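Local structure of capsular polysaccharide export system protein KpsC (Thermosulfurimonas dismutans, 6MGD) at residues A[238-243]-A[256-261]. The protein transfers Kdo in beta-2,7 linkage, probably while building the conserved glycolipid on which Gram-negative capsular polysaccharides are carried. Residues are numbered along the deposited sequence; the frame is centred on the assembly and turned at random.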
loop_
_atom_site.group_PDB
_atom_site.type_symbol
_atom_site.label_atom_id
_atom_site.label_comp_id
_atom_site.label_asym_id
_atom_site.label_seq_id
_atom_site.Cartn_x
_atom_site.Cartn_y
_atom_site.Cartn_z
ATOM N N GLU A 238 -12.265 2.425 16.401
ATOM C CA GLU A 238 -11.543 1.382 15.687
ATOM C C GLU A 238 -11.784 1.542 14.191
ATOM O O GLU A 238 -12.829 2.043 13.766
ATOM C CB GLU A 238 -11.975 -0.022 16.138
ATOM C CG GLU A 238 -11.754 -0.313 17.617
ATOM C CD GLU A 238 -12.267 -1.684 18.027
ATOM O OE1 GLU A 238 -12.888 -2.368 17.186
ATOM O OE2 GLU A 238 -12.048 -2.077 19.193
ATOM N N VAL A 239 -10.808 1.104 13.397
ATOM C CA VAL A 239 -10.881 1.157 11.939
ATOM C C VAL A 239 -10.900 -0.273 11.409
ATOM O O VAL A 239 -9.988 -1.059 11.693
ATOM C CB VAL A 239 -9.705 1.946 11.342
ATOM C CG1 VAL A 239 -9.886 2.119 9.842
ATOM C CG2 VAL A 239 -9.566 3.292 12.028
ATOM N N HIS A 240 -11.929 -0.614 10.635
ATOM C CA HIS A 240 -12.086 -1.958 10.085
ATOM C C HIS A 240 -11.986 -1.892 8.567
ATOM O O HIS A 240 -12.831 -1.272 7.912
ATOM C CB HIS A 240 -13.414 -2.581 10.520
ATOM C CG HIS A 240 -13.486 -2.884 11.986
ATOM N ND1 HIS A 240 -14.113 -4.006 12.485
ATOM C CD2 HIS A 240 -13.012 -2.209 13.061
ATOM C CE1 HIS A 240 -14.020 -4.010 13.803
ATOM N NE2 HIS A 240 -13.356 -2.932 14.178
ATOM N N VAL A 241 -10.960 -2.541 8.012
ATOM C CA VAL A 241 -10.641 -2.450 6.593
ATOM C C VAL A 241 -10.557 -3.852 6.000
ATOM O O VAL A 241 -10.606 -4.860 6.705
ATOM C CB VAL A 241 -9.322 -1.691 6.341
ATOM C CG1 VAL A 241 -9.321 -0.361 7.077
ATOM C CG2 VAL A 241 -8.133 -2.541 6.763
ATOM N N LEU A 242 -10.428 -3.897 4.674
ATOM C CA LEU A 242 -10.117 -5.132 3.965
ATOM C C LEU A 242 -8.621 -5.166 3.665
ATOM O O LEU A 242 -7.853 -5.803 4.393
ATOM C CB LEU A 242 -10.948 -5.246 2.684
ATOM C CG LEU A 242 -11.002 -6.607 1.977
ATOM C CD1 LEU A 242 -11.476 -7.701 2.925
ATOM C CD2 LEU A 242 -11.903 -6.543 0.747
ATOM N N THR A 243 -8.191 -4.473 2.604
ATOM C CA THR A 243 -6.771 -4.331 2.293
ATOM C C THR A 243 -6.379 -2.873 2.076
ATOM O O THR A 243 -5.361 -2.602 1.430
ATOM C CB THR A 243 -6.381 -5.147 1.056
ATOM O OG1 THR A 243 -7.045 -4.614 -0.096
ATOM C CG2 THR A 243 -6.747 -6.614 1.229
ATOM N N PRO A 256 -6.717 1.692 16.879
ATOM C CA PRO A 256 -6.772 0.243 16.647
ATOM C C PRO A 256 -7.463 -0.070 15.328
ATOM O O PRO A 256 -8.460 0.558 14.962
ATOM C CB PRO A 256 -7.571 -0.283 17.845
ATOM C CG PRO A 256 -7.483 0.797 18.880
ATOM C CD PRO A 256 -7.412 2.086 18.116
ATOM N N VAL A 257 -6.924 -1.048 14.607
ATOM C CA VAL A 257 -7.404 -1.387 13.274
ATOM C C VAL A 257 -7.572 -2.896 13.164
ATOM O O VAL A 257 -6.669 -3.657 13.529
ATOM C CB VAL A 257 -6.458 -0.862 12.178
ATOM C CG1 VAL A 257 -5.026 -1.031 12.613
ATOM C CG2 VAL A 257 -6.710 -1.581 10.855
ATOM N N THR A 258 -8.729 -3.320 12.661
ATOM C CA THR A 258 -9.033 -4.719 12.394
ATOM C C THR A 258 -8.980 -4.955 10.891
ATOM O O THR A 258 -9.568 -4.191 10.118
ATOM C CB THR A 258 -10.413 -5.091 12.944
ATOM O OG1 THR A 258 -10.407 -4.970 14.373
ATOM C CG2 THR A 258 -10.790 -6.517 12.559
ATOM N N CYS A 259 -8.272 -6.001 10.477
ATOM C CA CYS A 259 -8.099 -6.320 9.065
ATOM C C CYS A 259 -8.945 -7.532 8.705
ATOM O O CYS A 259 -8.873 -8.567 9.374
ATOM C CB CYS A 259 -6.627 -6.582 8.738
ATOM S SG CYS A 259 -5.554 -5.134 8.916
ATOM N N TYR A 260 -9.749 -7.398 7.653
ATOM C CA TYR A 260 -10.556 -8.502 7.155
ATOM C C TYR A 260 -9.930 -9.190 5.950
ATOM O O TYR A 260 -10.449 -10.218 5.503
ATOM C CB TYR A 260 -11.968 -8.011 6.808
ATOM C CG TYR A 260 -12.778 -7.612 8.024
ATOM C CD1 TYR A 260 -12.525 -6.419 8.692
ATOM C CD2 TYR A 260 -13.795 -8.429 8.507
ATOM C CE1 TYR A 260 -13.255 -6.052 9.803
ATOM C CE2 TYR A 260 -14.535 -8.068 9.620
ATOM C CZ TYR A 260 -14.259 -6.876 10.264
ATOM O OH TYR A 260 -14.987 -6.503 11.371
ATOM N N GLY A 261 -8.840 -8.644 5.418
ATOM C CA GLY A 261 -8.039 -9.301 4.406
ATOM C C GLY A 261 -6.614 -9.472 4.894
ATOM O O GLY A 261 -6.394 -9.687 6.090
#
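His240 and Tyr260 meet rim to rim, with their ring planes at 40°. A hydrogen bond of 2.9 Å joins His240 ND1 to Tyr260 OH, and either could be the donor. Thr258 lies under one face of the imidazole: its CB sits 3.7 Å from the centroid of the His240 ring, a CH-pi contact almost exactly on the ring normal. His240 CG stands anti to its own carbonyl carbon and beside the backbone N (chi1 -68°), a torsion that lays the ring face over Thr258 CB. On the other side of the ring rim, His240 NE2 donates to the anti lone pair of Glu238 OE1 at 3.1 Å, nearly in the imidazole plane. Both ring nitrogens are thus engaged, and the rotation of the ring is fixed. An alanine in place of His240 would probably leave Tyr260 OH without this partner and uncover Thr258 CB.

Beneath these side chains run two parallel strands, 238-241 and 257-259, joined by helix 246-253 in a beta-alpha-beta unit. They are neighbours in the six-stranded parallel sheet of a domain consistent with the GT-B clan. Val239 N bonds to Pro256 O, and Thr258 N returns to Val239 O at 2.8 Å. Val241 continues the pattern, with its N bonded to Thr258 O and its O receiving Tyr260 N. On the opposite sheet face, Val241 CG2 packs against Cys259 SG at 4.2 Å. Past the strands, Leu242 CD1 rests 3.9 Å from Tyr260 CB.

Further out, Lys154 forms a salt bridge with Glu238 OE2, and Thr272 holds the Thr258 hydroxyl. Helix 178-188 packs on His240 and Tyr260.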